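Methylthioribose-1-phosphate isomerase (Saccharomyces cerevisiae, PDB 1W2W) catalyses the interconversion of methylthioribose-1-phosphate and methylthioribulose-1-phosphate in methionine salvage, and is represented by its N-terminal half, which carries a helical domain. Local coordinates at residues 65-70 and 77-82; 93-98 and 121-126; 33-38 and 42-47; 59-64 and 117-122. All blocks are in the same frame, centred on the assembly; numbering follows the deposited sequence.

Interaction 1 (65-70 and 77-82); sequences LTEVQL and SDVATL
Val-79 sets its CG2 methyl over the flat of the Glu-67 carboxylate, 3.4 Å from CD and almost equally far from OE1 (3.6 Å) and OE2 (3.5 Å). Beside it, Val-79 CG1 meets Leu-70 CD2 at 3.8 Å, the two side chains crossing at a slant, and Ser-77 OG approaches Leu-70 CG at 4.2 Å. The valine thus straddles two residues one turn apart on helix 53-73, in the short segment that leads the chain on toward helix 88-103. Glu-67 reaches it because CG lies anti to the backbone N (chi1 177°) and the chain stays extended beyond, which carries the carboxylate clear of its own helix. Farther out, polar groups hold this carboxylate: OE1 forms a salt bridge with Arg-98 NE and a hydrogen bond with Tyr-83 OH, while OE2 takes the backbone N-H of Ile-38, the first residue of helix 38-46. Val-79 also touches Arg-98. The turn that presents the valine is shaped by an ST motif, Ser-77 OG accepting from Ala-80 N at 3.2 Å, and that same hydroxyl is bonded to Asn-74 O. Replacing Glu-67 by an alanine would probably leave Arg-98 NE and the Ile-38 N-H without this acceptor and take away the surface on which Val-79 rests. No hydrogen bond joins the two segments; the methyl lies over one face of a buried carboxylate while its oxygens bind elsewhere, which is consistent with a charge kept ionised by its arginine and the helix start.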
loop_
_atom_site.group_PDB
_atom_site.type_symbol
_atom_site.label_atom_id
_atom_site.label_comp_id
_atom_site.label_asym_id
_atom_site.label_seq_id
_atom_site.Cartn_x
_atom_site.Cartn_y
_atom_site.Cartn_z
ATOM N N LEU A 65 -19.176 31.766 5.360
ATOM C CA LEU A 65 -20.251 32.487 4.688
ATOM C C LEU A 65 -21.629 31.931 5.050
ATOM O O LEU A 65 -22.546 32.698 5.349
ATOM C CB LEU A 65 -20.050 32.525 3.166
ATOM C CG LEU A 65 -21.176 33.193 2.355
ATOM C CD1 LEU A 65 -21.318 34.678 2.723
ATOM C CD2 LEU A 65 -20.919 33.046 0.860
ATOM N N THR A 66 -21.808 30.615 5.032
ATOM C CA THR A 66 -23.111 30.080 5.434
ATOM C C THR A 66 -23.433 30.451 6.881
ATOM O O THR A 66 -24.596 30.709 7.208
ATOM C CB THR A 66 -23.229 28.548 5.232
ATOM O OG1 THR A 66 -22.146 27.878 5.882
ATOM C CG2 THR A 66 -23.078 28.162 3.775
ATOM N N GLU A 67 -22.415 30.480 7.741
ATOM C CA GLU A 67 -22.630 30.848 9.139
ATOM C C GLU A 67 -23.108 32.291 9.272
ATOM O O GLU A 67 -24.078 32.569 9.990
ATOM C CB GLU A 67 -21.392 30.615 10.009
ATOM C CG GLU A 67 -21.616 31.082 11.443
ATOM C CD GLU A 67 -20.780 30.323 12.446
ATOM O OE1 GLU A 67 -20.255 30.958 13.383
ATOM O OE2 GLU A 67 -20.649 29.089 12.302
ATOM N N VAL A 68 -22.448 33.223 8.589
ATOM C CA VAL A 68 -22.838 34.619 8.767
ATOM C C VAL A 68 -24.200 34.888 8.150
ATOM O O VAL A 68 -24.963 35.734 8.636
ATOM C CB VAL A 68 -21.778 35.617 8.268
ATOM C CG1 VAL A 68 -20.452 35.422 9.008
ATOM C CG2 VAL A 68 -21.608 35.504 6.790
ATOM N N GLN A 69 -24.526 34.161 7.084
ATOM C CA GLN A 69 -25.845 34.312 6.481
ATOM C C GLN A 69 -26.944 33.708 7.333
ATOM O O GLN A 69 -28.056 34.236 7.383
ATOM C CB GLN A 69 -25.874 33.767 5.054
ATOM C CG GLN A 69 -24.863 34.505 4.182
ATOM C CD GLN A 69 -25.067 34.274 2.707
ATOM O OE1 GLN A 69 -25.548 33.211 2.299
ATOM N NE2 GLN A 69 -24.716 35.266 1.899
ATOM N N LEU A 70 -26.629 32.613 8.014
ATOM C CA LEU A 70 -27.579 31.998 8.931
ATOM C C LEU A 70 -27.878 32.920 10.117
ATOM O O LEU A 70 -29.030 33.062 10.526
ATOM C CB LEU A 70 -27.051 30.646 9.422
ATOM C CG LEU A 70 -27.944 29.814 10.347
ATOM C CD1 LEU A 70 -29.343 29.691 9.787
ATOM C CD2 LEU A 70 -27.344 28.430 10.585
ATOM N N SER A 77 -31.320 31.053 16.011
ATOM C CA SER A 77 -30.704 29.752 15.780
ATOM C C SER A 77 -29.633 29.489 16.833
ATOM O O SER A 77 -29.142 30.422 17.476
ATOM C CB SER A 77 -30.072 29.700 14.388
ATOM O OG SER A 77 -28.946 30.556 14.334
ATOM N N ASP A 78 -29.275 28.220 16.993
ATOM C CA ASP A 78 -28.256 27.802 17.951
ATOM C C ASP A 78 -26.937 28.542 17.736
ATOM O O ASP A 78 -26.354 29.095 18.677
ATOM C CB ASP A 78 -28.024 26.291 17.837
ATOM C CG ASP A 78 -29.108 25.482 18.527
ATOM O OD1 ASP A 78 -30.144 26.070 18.909
ATOM O OD2 ASP A 78 -29.013 24.257 18.734
ATOM N N VAL A 79 -26.458 28.554 16.495
ATOM C CA VAL A 79 -25.195 29.227 16.214
ATOM C C VAL A 79 -25.291 30.722 16.514
ATOM O O VAL A 79 -24.338 31.323 17.014
ATOM C CB VAL A 79 -24.685 28.968 14.781
ATOM C CG1 VAL A 79 -25.575 29.647 13.751
ATOM C CG2 VAL A 79 -23.246 29.428 14.641
ATOM N N ALA A 80 -26.447 31.314 16.225
ATOM C CA ALA A 80 -26.631 32.746 16.440
ATOM C C ALA A 80 -26.514 33.126 17.917
ATOM O O ALA A 80 -26.077 34.229 18.247
ATOM C CB ALA A 80 -27.955 33.210 15.863
ATOM N N THR A 81 -26.900 32.220 18.813
ATOM C CA THR A 81 -26.858 32.535 20.239
ATOM C C THR A 81 -25.445 32.559 20.796
ATOM O O THR A 81 -25.239 32.962 21.943
ATOM C CB THR A 81 -27.753 31.600 21.071
ATOM O OG1 THR A 81 -27.180 30.286 21.113
ATOM C CG2 THR A 81 -29.100 31.399 20.380
ATOM N N LEU A 82 -24.477 32.135 19.983
ATOM C CA LEU A 82 -23.067 32.245 20.343
ATOM C C LEU A 82 -22.612 33.691 20.277
ATOM O O LEU A 82 -21.573 34.048 20.836
ATOM C CB LEU A 82 -22.201 31.402 19.407
ATOM C CG LEU A 82 -22.393 29.885 19.449
ATOM C CD1 LEU A 82 -21.475 29.211 18.431
ATOM C CD2 LEU A 82 -22.161 29.318 20.848
#

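Interaction 2 (93-98 and 121-126); sequences TVLNKR and NILKSS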
loop_
_atom_site.group_PDB
_atom_site.type_symbol
_atom_site.label_atom_id
_atom_site.label_comp_id
_atom_site.label_asym_id
_atom_site.label_seq_id
_atom_site.Cartn_x
_atom_site.Cartn_y
_atom_site.Cartn_z
ATOM N N THR A 93 -15.142 39.294 17.804
ATOM C CA THR A 93 -14.400 38.473 18.755
ATOM C C THR A 93 -14.771 36.989 18.670
ATOM O O THR A 93 -13.900 36.118 18.624
ATOM C CB THR A 93 -14.635 38.992 20.181
ATOM O OG1 THR A 93 -14.065 40.303 20.281
ATOM C CG2 THR A 93 -13.846 38.157 21.200
ATOM N N VAL A 94 -16.070 36.715 18.655
ATOM C CA VAL A 94 -16.528 35.336 18.532
ATOM C C VAL A 94 -16.232 34.771 17.138
ATOM O O VAL A 94 -15.748 33.637 17.012
ATOM C CB VAL A 94 -18.008 35.190 18.899
ATOM C CG1 VAL A 94 -18.516 33.778 18.563
ATOM C CG2 VAL A 94 -18.198 35.483 20.387
ATOM N N LEU A 95 -16.509 35.556 16.100
ATOM C CA LEU A 95 -16.175 35.116 14.741
ATOM C C LEU A 95 -14.690 34.760 14.623
ATOM O O LEU A 95 -14.342 33.705 14.078
ATOM C CB LEU A 95 -16.565 36.174 13.712
ATOM C CG LEU A 95 -16.492 35.821 12.225
ATOM C CD1 LEU A 95 -17.018 34.412 11.991
ATOM C CD2 LEU A 95 -17.359 36.836 11.501
ATOM N N ASN A 96 -13.815 35.625 15.133
ATOM C CA ASN A 96 -12.383 35.342 15.081
ATOM C C ASN A 96 -12.010 34.073 15.825
ATOM O O ASN A 96 -11.170 33.300 15.368
ATOM C CB ASN A 96 -11.547 36.533 15.554
ATOM C CG ASN A 96 -11.370 37.570 14.466
ATOM O OD1 ASN A 96 -11.070 37.233 13.315
ATOM N ND2 ASN A 96 -11.566 38.836 14.815
ATOM N N LYS A 97 -12.652 33.847 16.963
ATOM C CA LYS A 97 -12.430 32.628 17.733
ATOM C C LYS A 97 -12.858 31.408 16.914
ATOM O O LYS A 97 -12.177 30.383 16.901
ATOM C CB LYS A 97 -13.205 32.706 19.050
ATOM C CG LYS A 97 -13.049 31.508 19.982
ATOM C CD LYS A 97 -13.636 31.847 21.360
ATOM C CE LYS A 97 -15.053 31.320 21.527
ATOM N NZ LYS A 97 -15.038 30.090 22.382
ATOM N N ARG A 98 -13.983 31.528 16.222
ATOM C CA ARG A 98 -14.482 30.417 15.421
ATOM C C ARG A 98 -13.633 30.182 14.165
ATOM O O ARG A 98 -13.485 29.037 13.720
ATOM C CB ARG A 98 -15.972 30.598 15.113
ATOM C CG ARG A 98 -16.815 30.297 16.348
ATOM C CD ARG A 98 -18.275 30.627 16.202
ATOM N NE ARG A 98 -18.969 29.687 15.321
ATOM C CZ ARG A 98 -19.204 28.419 15.612
ATOM N NH1 ARG A 98 -18.799 27.906 16.770
ATOM N NH2 ARG A 98 -19.856 27.660 14.746
ATOM N N ASN A 121 -8.623 39.503 7.172
ATOM C CA ASN A 121 -8.350 40.827 6.620
ATOM C C ASN A 121 -9.614 41.493 6.096
ATOM O O ASN A 121 -9.820 42.703 6.264
ATOM C CB ASN A 121 -7.317 40.743 5.494
ATOM C CG ASN A 121 -5.909 40.571 6.019
ATOM O OD1 ASN A 121 -5.617 40.914 7.168
ATOM N ND2 ASN A 121 -5.027 40.031 5.185
ATOM N N ILE A 122 -10.470 40.704 5.456
ATOM C CA ILE A 122 -11.761 41.219 5.036
ATOM C C ILE A 122 -12.602 41.615 6.248
ATOM O O ILE A 122 -13.228 42.676 6.247
ATOM C CB ILE A 122 -12.505 40.214 4.149
ATOM C CG1 ILE A 122 -11.753 40.050 2.822
ATOM C CG2 ILE A 122 -13.930 40.706 3.874
ATOM C CD1 ILE A 122 -12.263 38.884 1.985
ATOM N N LEU A 123 -12.613 40.773 7.276
ATOM C CA LEU A 123 -13.408 41.066 8.467
ATOM C C LEU A 123 -12.958 42.381 9.099
ATOM O O LEU A 123 -13.790 43.186 9.529
ATOM C CB LEU A 123 -13.306 39.927 9.479
ATOM C CG LEU A 123 -14.147 40.010 10.751
ATOM C CD1 LEU A 123 -15.630 40.193 10.484
ATOM C CD2 LEU A 123 -13.896 38.795 11.630
ATOM N N LYS A 124 -11.645 42.592 9.153
ATOM C CA LYS A 124 -11.086 43.799 9.772
ATOM C C LYS A 124 -11.380 45.086 9.002
ATOM O O LYS A 124 -11.342 46.179 9.570
ATOM C CB LYS A 124 -9.579 43.644 10.000
ATOM C CG LYS A 124 -9.241 42.770 11.186
ATOM C CD LYS A 124 -8.026 41.891 10.891
ATOM C CE LYS A 124 -6.745 42.705 10.818
ATOM N NZ LYS A 124 -5.655 42.010 11.571
ATOM N N SER A 125 -11.682 44.986 7.716
ATOM C CA SER A 125 -12.074 46.183 6.979
ATOM C C SER A 125 -13.570 46.316 6.679
ATOM O O SER A 125 -13.973 47.193 5.913
ATOM C CB SER A 125 -11.215 46.393 5.726
ATOM O OG SER A 125 -11.227 45.250 4.889
ATOM N N SER A 126 -14.392 45.457 7.278
ATOM C CA SER A 126 -15.843 45.567 7.132
ATOM C C SER A 126 -16.466 46.378 8.273
ATOM O O SER A 126 -16.127 46.179 9.427
ATOM C CB SER A 126 -16.478 44.173 7.082
ATOM O OG SER A 126 -15.928 43.411 6.015
#
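Leu-123 pushes between Leu-95 and Asn-96, packing together the two successive helices 88-103 and 111-124, which run broadly antiparallel as a helical hairpin in the helical part of this eIF-2B-family protein. Its branches divide the work. CD1 meets Leu-95 CD2 at 3.9 Å, and CD2 lies 4.0 Å from Leu-95 CG while also reaching the amide of Asn-96, 3.6 Å from OD1 and 3.9 Å from ND2. This second methyl sits above the amide plane but displaced past the side where OD1 and ND2 project, so it is a van der Waals neighbour of the polar end and not centred over it. Both leucines swing CG away from the backbone N, chi1 -176° in Leu-123, which sends their forked ends into the space between the helices. Asn-96 turns the other way, with CG opposite the carbonyl carbon (chi1 -81°), and its amide thereby comes nearer helix 111-124 than the direction of its CB alone would bring it. Phe-132 of helix 129-168 touches both Leu-95 and Leu-123, adding a third helix to the apolar cluster, and Trp-88 and Lys-92 flank Leu-123 from its partner's helix. Beyond the leucine, helix 111-124 runs out in two serines whose hydroxyls turn back onto carbonyls four residues earlier, and Trp-88 NE1 bonds to Ser-126 O. Ser-126 OG gives its hydrogen to Ile-122 O at 2.8 Å, standing 42° out of the carbonyl plane.

Interaction 3 (33-38 and 42-47); sequences VPIHTI and YSVIKS
Val-44 lays its CG1 methyl against CG1 of Val-33, 3.7 Å away, the two side chains passing alongside, each pointing the opposite way. The contact belongs to a strand-to-helix connection: strand 32-34, at one margin of a three-stranded antiparallel sheet, turns into helix 38-46, which folds back over its residues. Ile-35 meets Val-44 tip to tip, its CD1 4.0 Å from Val-44 CG2. With CG1 turned opposite the carbonyl carbon (chi1 -55°), Ile-35 directs CD1 to the helix although its CB does not point there. Val-33 and Ile-35 also make backbone bonds with Val-20 and Val-18, so the sheet carries the surface on which the helix rests. At the helix start Thr-37 is the N-cap, its OG1 weakly bonded to Asp-39 N, and Asp-40 OD2 accepts from the N-H groups of His-36 and Thr-37. In the first turn Tyr-42 N gives its hydrogen to Ile-38 O at 2.8 Å, nearly straight at 167°. Tyr-42 itself leads away from the strand and stacks on Phe-101. Over one face of its ring lies Lys-46 CB, 4.1 Å above the plane and offset toward the rim.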
loop_
_atom_site.group_PDB
_atom_site.type_symbol
_atom_site.label_atom_id
_atom_site.label_comp_id
_atom_site.label_asym_id
_atom_site.label_seq_id
_atom_site.Cartn_x
_atom_site.Cartn_y
_atom_site.Cartn_z
ATOM N N VAL A 33 -23.332 16.135 2.327
ATOM C CA VAL A 33 -23.365 16.670 3.682
ATOM C C VAL A 33 -23.620 18.174 3.571
ATOM O O VAL A 33 -22.839 18.902 2.956
ATOM C CB VAL A 33 -22.032 16.438 4.414
ATOM C CG1 VAL A 33 -22.067 17.045 5.801
ATOM C CG2 VAL A 33 -21.709 14.931 4.488
ATOM N N PRO A 34 -24.717 18.653 4.149
ATOM C CA PRO A 34 -25.008 20.092 4.100
ATOM C C PRO A 34 -24.017 20.874 4.943
ATOM O O PRO A 34 -23.595 20.390 5.999
ATOM C CB PRO A 34 -26.420 20.199 4.707
ATOM C CG PRO A 34 -26.553 18.992 5.567
ATOM C CD PRO A 34 -25.748 17.891 4.881
ATOM N N ILE A 35 -23.656 22.072 4.484
ATOM C CA ILE A 35 -22.812 22.953 5.280
ATOM C C ILE A 35 -23.606 24.196 5.680
ATOM O O ILE A 35 -24.012 24.967 4.822
ATOM C CB ILE A 35 -21.574 23.376 4.465
ATOM C CG1 ILE A 35 -20.821 22.145 3.935
ATOM C CG2 ILE A 35 -20.688 24.322 5.275
ATOM C CD1 ILE A 35 -20.135 21.285 5.006
ATOM N N HIS A 36 -23.831 24.374 6.979
ATOM C CA HIS A 36 -24.588 25.526 7.473
ATOM C C HIS A 36 -23.745 26.451 8.342
ATOM O O HIS A 36 -23.942 27.672 8.346
ATOM C CB HIS A 36 -25.839 25.055 8.231
ATOM C CG HIS A 36 -26.806 24.298 7.371
ATOM N ND1 HIS A 36 -27.480 24.882 6.322
ATOM C CD2 HIS A 36 -27.207 23.005 7.402
ATOM C CE1 HIS A 36 -28.254 23.981 5.741
ATOM N NE2 HIS A 36 -28.105 22.834 6.376
ATOM N N THR A 37 -22.813 25.873 9.090
ATOM C CA THR A 37 -22.032 26.646 10.048
ATOM C C THR A 37 -20.569 26.266 10.019
ATOM O O THR A 37 -20.172 25.309 9.336
ATOM C CB THR A 37 -22.538 26.402 11.474
ATOM O OG1 THR A 37 -22.161 25.074 11.880
ATOM C CG2 THR A 37 -24.064 26.410 11.505
ATOM N N ILE A 38 -19.779 27.011 10.785
ATOM C CA ILE A 38 -18.355 26.720 10.880
ATOM C C ILE A 38 -18.135 25.368 11.549
ATOM O O ILE A 38 -17.141 24.685 11.281
ATOM C CB ILE A 38 -17.615 27.873 11.577
ATOM C CG1 ILE A 38 -17.616 29.088 10.636
ATOM C CG2 ILE A 38 -16.166 27.488 11.881
ATOM C CD1 ILE A 38 -17.147 30.392 11.279
ATOM N N TYR A 42 -15.695 22.597 10.012
ATOM C CA TYR A 42 -14.681 21.944 10.836
ATOM C C TYR A 42 -14.886 20.438 10.796
ATOM O O TYR A 42 -13.929 19.681 10.640
ATOM C CB TYR A 42 -14.781 22.428 12.291
ATOM C CG TYR A 42 -13.844 21.716 13.242
ATOM C CD1 TYR A 42 -12.582 22.226 13.514
ATOM C CD2 TYR A 42 -14.227 20.537 13.869
ATOM C CE1 TYR A 42 -11.720 21.579 14.393
ATOM C CE2 TYR A 42 -13.379 19.884 14.744
ATOM C CZ TYR A 42 -12.126 20.410 15.000
ATOM O OH TYR A 42 -11.281 19.762 15.871
ATOM N N SER A 43 -16.136 20.002 10.946
ATOM C CA SER A 43 -16.403 18.574 11.040
ATOM C C SER A 43 -16.047 17.831 9.759
ATOM O O SER A 43 -15.409 16.775 9.818
ATOM C CB SER A 43 -17.855 18.296 11.410
ATOM O OG SER A 43 -18.051 16.893 11.557
ATOM N N VAL A 44 -16.442 18.366 8.605
ATOM C CA VAL A 44 -16.137 17.632 7.371
ATOM C C VAL A 44 -14.651 17.647 7.021
ATOM O O VAL A 44 -14.161 16.722 6.374
ATOM C CB VAL A 44 -16.983 18.056 6.164
ATOM C CG1 VAL A 44 -18.482 17.855 6.454
ATOM C CG2 VAL A 44 -16.663 19.503 5.742
ATOM N N ILE A 45 -13.936 18.687 7.443
ATOM C CA ILE A 45 -12.496 18.738 7.229
ATOM C C ILE A 45 -11.777 17.759 8.162
ATOM O O ILE A 45 -10.954 16.955 7.734
ATOM C CB ILE A 45 -11.939 20.163 7.407
ATOM C CG1 ILE A 45 -12.485 21.101 6.321
ATOM C CG2 ILE A 45 -10.408 20.139 7.371
ATOM C CD1 ILE A 45 -12.243 22.599 6.649
ATOM N N LYS A 46 -12.103 17.822 9.446
ATOM C CA LYS A 46 -11.368 17.030 10.425
ATOM C C LYS A 46 -11.553 15.534 10.161
ATOM O O LYS A 46 -10.613 14.756 10.275
ATOM C CB LYS A 46 -11.826 17.424 11.825
ATOM C CG LYS A 46 -11.358 16.537 12.947
ATOM C CD LYS A 46 -9.885 16.728 13.223
ATOM C CE LYS A 46 -9.523 16.131 14.592
ATOM N NZ LYS A 46 -8.059 16.238 14.833
ATOM N N SER A 47 -12.769 15.156 9.790
ATOM C CA SER A 47 -13.104 13.767 9.509
ATOM C C SER A 47 -12.705 13.331 8.093
ATOM O O SER A 47 -12.801 12.146 7.761
ATOM C CB SER A 47 -14.605 13.542 9.723
ATOM O OG SER A 47 -15.349 14.090 8.644
#

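Interaction 4 (59-64 and 117-122); sequences VGSLSV and VEIKNI
Ile-119 drives its CD1 methyl against Ser-61, 3.5 Å from OG and 3.8 Å from CB, where helix 111-124 packs on helix 53-73. This is helix-to-helix packing inside a bundle of helices, the two short segments running broadly the same way but inclined to each other. The close approach sits where the backbones are nearest, Ser-61 CA and Ile-119 CA being 7.8 Å apart, and the small serine leaves room for the isoleucine to arrive end-on. Its torsions put it there: CG1 stands opposite the carbonyl carbon (chi1 -67°), and the chain is extended beyond, carrying CD1 outward (chi2 166°). A turn further along helix 53-73 the fit is looser, for Val-64 CG1 comes no nearer than 4.5 Å to Ile-119 CG2; Leu-99 of helix 88-103 touches Val-64 as well. The far side of helix 111-124 faces solvent with Val-117 and Asn-121, while Lys-120, at its flank, forms a salt bridge with Asp-100. No hydrogen bond links the segments. The serine hydroxyl beneath the methyl is nonetheless satisfied within its own helix, Ser-61 OG being hydrogen-bonded to Ala-57 O.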
loop_
_atom_site.group_PDB
_atom_site.type_symbol
_atom_site.label_atom_id
_atom_site.label_comp_id
_atom_site.label_asym_id
_atom_site.label_seq_id
_atom_site.Cartn_x
_atom_site.Cartn_y
_atom_site.Cartn_z
ATOM N N VAL A 59 -14.218 24.668 1.264
ATOM C CA VAL A 59 -15.315 24.348 2.193
ATOM C C VAL A 59 -15.215 25.136 3.499
ATOM O O VAL A 59 -16.237 25.591 4.036
ATOM C CB VAL A 59 -15.485 22.839 2.482
ATOM C CG1 VAL A 59 -14.411 22.338 3.448
ATOM C CG2 VAL A 59 -16.863 22.591 3.134
ATOM N N GLY A 60 -13.994 25.312 3.997
ATOM C CA GLY A 60 -13.763 26.130 5.185
ATOM C C GLY A 60 -14.273 27.555 4.998
ATOM O O GLY A 60 -15.050 28.066 5.823
ATOM N N SER A 61 -13.830 28.188 3.913
ATOM C CA SER A 61 -14.255 29.536 3.556
ATOM C C SER A 61 -15.778 29.625 3.398
ATOM O O SER A 61 -16.407 30.530 3.934
ATOM C CB SER A 61 -13.556 29.989 2.271
ATOM O OG SER A 61 -12.152 30.043 2.468
ATOM N N LEU A 62 -16.363 28.685 2.664
ATOM C CA LEU A 62 -17.801 28.656 2.451
ATOM C C LEU A 62 -18.574 28.509 3.759
ATOM O O LEU A 62 -19.644 29.111 3.914
ATOM C CB LEU A 62 -18.205 27.552 1.465
ATOM C CG LEU A 62 -17.891 27.848 0.001
ATOM C CD1 LEU A 62 -18.088 26.582 -0.822
ATOM C CD2 LEU A 62 -18.776 28.957 -0.542
ATOM N N SER A 63 -18.043 27.730 4.698
ATOM C CA SER A 63 -18.747 27.502 5.961
ATOM C C SER A 63 -18.830 28.776 6.808
ATOM O O SER A 63 -19.764 28.935 7.601
ATOM C CB SER A 63 -18.142 26.336 6.758
ATOM O OG SER A 63 -16.964 26.725 7.449
ATOM N N VAL A 64 -17.863 29.675 6.643
ATOM C CA VAL A 64 -17.928 30.986 7.296
ATOM C C VAL A 64 -19.072 31.799 6.683
ATOM O O VAL A 64 -19.863 32.448 7.391
ATOM C CB VAL A 64 -16.595 31.751 7.145
ATOM C CG1 VAL A 64 -16.644 33.065 7.927
ATOM C CG2 VAL A 64 -15.420 30.921 7.643
ATOM N N VAL A 117 -6.590 33.770 6.658
ATOM C CA VAL A 117 -5.879 35.040 6.818
ATOM C C VAL A 117 -6.572 36.131 6.001
ATOM O O VAL A 117 -6.825 37.232 6.500
ATOM C CB VAL A 117 -4.390 34.913 6.393
ATOM C CG1 VAL A 117 -3.748 36.289 6.200
ATOM C CG2 VAL A 117 -3.609 34.064 7.397
ATOM N N GLU A 118 -6.892 35.812 4.751
ATOM C CA GLU A 118 -7.567 36.748 3.871
ATOM C C GLU A 118 -8.955 37.079 4.410
ATOM O O GLU A 118 -9.355 38.247 4.407
ATOM C CB GLU A 118 -7.654 36.200 2.445
ATOM C CG GLU A 118 -8.105 37.215 1.401
ATOM C CD GLU A 118 -7.474 38.589 1.566
ATOM O OE1 GLU A 118 -6.232 38.687 1.684
ATOM O OE2 GLU A 118 -8.231 39.580 1.570
ATOM N N ILE A 119 -9.682 36.065 4.883
ATOM C CA ILE A 119 -11.016 36.321 5.437
ATOM C C ILE A 119 -10.924 37.238 6.666
ATOM O O ILE A 119 -11.749 38.150 6.823
ATOM C CB ILE A 119 -11.765 35.017 5.761
ATOM C CG1 ILE A 119 -12.090 34.262 4.465
ATOM C CG2 ILE A 119 -13.033 35.316 6.594
ATOM C CD1 ILE A 119 -12.519 32.809 4.659
ATOM N N LYS A 120 -9.931 37.009 7.521
ATOM C CA LYS A 120 -9.708 37.910 8.661
ATOM C C LYS A 120 -9.405 39.349 8.238
ATOM O O LYS A 120 -9.868 40.309 8.879
ATOM C CB LYS A 120 -8.599 37.394 9.575
ATOM C CG LYS A 120 -9.029 36.237 10.451
ATOM C CD LYS A 120 -7.990 35.954 11.516
ATOM C CE LYS A 120 -8.379 34.757 12.354
ATOM N NZ LYS A 120 -7.485 34.710 13.543
ATOM N N ASN A 121 -8.623 39.503 7.172
ATOM C CA ASN A 121 -8.350 40.827 6.620
ATOM C C ASN A 121 -9.614 41.493 6.096
ATOM O O ASN A 121 -9.820 42.703 6.264
ATOM C CB ASN A 121 -7.317 40.743 5.494
ATOM C CG ASN A 121 -5.909 40.571 6.019
ATOM O OD1 ASN A 121 -5.617 40.914 7.168
ATOM N ND2 ASN A 121 -5.027 40.031 5.185
ATOM N N ILE A 122 -10.470 40.704 5.456
ATOM C CA ILE A 122 -11.761 41.219 5.036
ATOM C C ILE A 122 -12.602 41.615 6.248
ATOM O O ILE A 122 -13.228 42.676 6.247
ATOM C CB ILE A 122 -12.505 40.214 4.149
ATOM C CG1 ILE A 122 -11.753 40.050 2.822
ATOM C CG2 ILE A 122 -13.930 40.706 3.874
ATOM C CD1 ILE A 122 -12.263 38.884 1.985
#

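How the interactions relate
Interactions 2 and 4 lie closest, with centres about 9 Å apart; both use helix 111-124, share Asn-121 and Ile-122, and meet where Asn-96 OD1 packs 3.7 Å from Lys-120 CG. Interaction 1 continues along helix 53-73 from interaction 4, about 15 Å between centres. Glu-67 ties it to its neighbours, through OE1 to Arg-98 NE (2.7 Å) in interaction 2 and probably through OE2 to Ile-38 N (2.7 Å) in interaction 3. Interaction 3 also abuts interaction 4, Ile-45 CG1 lying 3.7 Å from Val-59 CG1. All four contacts are structural packing away from Cys-181, the predicted transition-state stabiliser.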